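Local atomic coordinates of probable quinone reductase Qor (NADPH:quinone reductase) (Zeta-crystallin homolog protein) (Mycobacterium tuberculosis, PDB entry 4RVU), a protein that binds NADPH and probably catalyses the transfer of electrons from it to quinones. Residues G159-Q164 and I299-G304. Residues are numbered along the deposited sequence; the frame is centred on the assembly and turned at random.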
# COMPACT_ATOMS: atom_id res chain seq x y z
N GLY A 159 -7.26 13.44 -14.35
CA GLY A 159 -6.65 12.63 -15.39
C GLY A 159 -5.73 13.37 -16.34
O GLY A 159 -4.61 12.91 -16.62
N LEU A 160 -6.19 14.51 -16.86
CA LEU A 160 -5.40 15.27 -17.81
C LEU A 160 -4.15 15.85 -17.14
O LEU A 160 -3.10 15.94 -17.76
CB LEU A 160 -6.23 16.39 -18.45
CG LEU A 160 -7.31 15.96 -19.44
CD1 LEU A 160 -8.22 17.16 -19.74
CD2 LEU A 160 -6.68 15.44 -20.73
N ILE A 161 -4.26 16.24 -15.87
CA ILE A 161 -3.10 16.78 -15.17
C ILE A 161 -2.07 15.68 -14.89
O ILE A 161 -0.87 15.88 -15.10
CB ILE A 161 -3.49 17.53 -13.86
CG1 ILE A 161 -4.40 18.72 -14.19
CG2 ILE A 161 -2.24 18.06 -13.16
CD1 ILE A 161 -4.96 19.44 -12.94
N LEU A 162 -2.55 14.52 -14.44
CA LEU A 162 -1.67 13.37 -14.22
C LEU A 162 -0.91 13.02 -15.49
O LEU A 162 0.30 12.78 -15.47
CB LEU A 162 -2.46 12.15 -13.73
CG LEU A 162 -2.85 12.13 -12.25
CD1 LEU A 162 -3.86 11.04 -11.97
CD2 LEU A 162 -1.60 11.95 -11.38
N THR A 163 -1.63 13.01 -16.61
CA THR A 163 -1.07 12.56 -17.88
C THR A 163 0.03 13.51 -18.35
O THR A 163 1.15 13.08 -18.64
CB THR A 163 -2.16 12.42 -18.93
OG1 THR A 163 -3.09 11.42 -18.49
CG2 THR A 163 -1.59 12.02 -20.28
N GLN A 164 -0.28 14.81 -18.34
CA GLN A 164 0.71 15.80 -18.75
C GLN A 164 1.93 15.78 -17.86
O GLN A 164 3.06 15.81 -18.36
CB GLN A 164 0.10 17.19 -18.73
CG GLN A 164 -1.02 17.40 -19.72
CD GLN A 164 -1.59 18.79 -19.61
OE1 GLN A 164 -1.00 19.75 -20.12
NE2 GLN A 164 -2.71 18.93 -18.92
N ILE A 299 2.87 21.42 -17.76
CA ILE A 299 1.45 21.11 -17.90
C ILE A 299 0.71 22.36 -18.32
O ILE A 299 1.19 23.49 -18.11
CB ILE A 299 0.82 20.58 -16.59
CG1 ILE A 299 0.67 21.70 -15.56
CG2 ILE A 299 1.60 19.38 -16.03
CD1 ILE A 299 -0.00 21.26 -14.26
N THR A 300 -0.46 22.17 -18.94
CA THR A 300 -1.36 23.27 -19.25
C THR A 300 -2.76 22.86 -18.80
O THR A 300 -3.31 21.89 -19.30
CB THR A 300 -1.37 23.58 -20.76
OG1 THR A 300 -0.06 24.04 -21.16
CG2 THR A 300 -2.40 24.67 -21.10
N VAL A 301 -3.32 23.61 -17.85
CA VAL A 301 -4.64 23.27 -17.32
C VAL A 301 -5.69 24.07 -18.07
O VAL A 301 -5.80 25.28 -17.89
CB VAL A 301 -4.75 23.56 -15.83
CG1 VAL A 301 -6.15 23.19 -15.32
CG2 VAL A 301 -3.68 22.76 -15.06
N ALA A 302 -6.46 23.39 -18.91
CA ALA A 302 -7.48 24.07 -19.71
C ALA A 302 -8.75 24.19 -18.88
O ALA A 302 -8.98 23.40 -17.97
CB ALA A 302 -7.76 23.30 -20.99
N VAL A 303 -9.56 25.20 -19.18
CA VAL A 303 -10.88 25.28 -18.55
C VAL A 303 -11.83 24.45 -19.40
O VAL A 303 -12.22 24.88 -20.49
CB VAL A 303 -11.38 26.73 -18.45
CG1 VAL A 303 -12.74 26.77 -17.75
CG2 VAL A 303 -10.36 27.58 -17.69
N GLY A 304 -12.21 23.27 -18.92
CA GLY A 304 -12.96 22.32 -19.73
C GLY A 304 -14.45 22.59 -19.85
O GLY A 304 -15.12 22.12 -20.77
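Gln164, on helix 157-168 of the Rossmann-type nucleotide-binding domain, holds the extended segment leading into strand 303-308 by a pair of side-chain-to-backbone hydrogen bonds, with an apolar patch beside them. A primary amide suits this place because it can both accept and donate: OE1 of Gln164 accepts a hydrogen bond from the N-H of Thr300 at 2.7 Å, while its NE2 donates one to Thr300 O at 3.0 Å. The backbone of one residue is thus gripped at both its polar atoms. Thr300 O lies in the amide plane of Gln164, but NE2 sits above the carbonyl plane of Thr300, as Thr300 N does above that of Gln164. NE2 also donates to Leu160 O, one turn earlier, at 3.2 Å; this further bond, on the face opposite the helical N-H of Gln164, should help hold the amide's rotation. With the side chain extended at chi2, the turn at chi3 (79°) sets the amide between Leu160 O and Thr300.

Beside this polar pair, buried branched side chains meet the two arms of Ile161: CG2 touches Ile299 CD1 and CD1 touches Val301 CG2, each at 4.1 Å. Ile161 and Val301 both rest on helix 120-140, Ile299 packs on helix 280-295, and a backbone hydrogen bond joins Gly304 to Ser327, beside parallel strand 327-331.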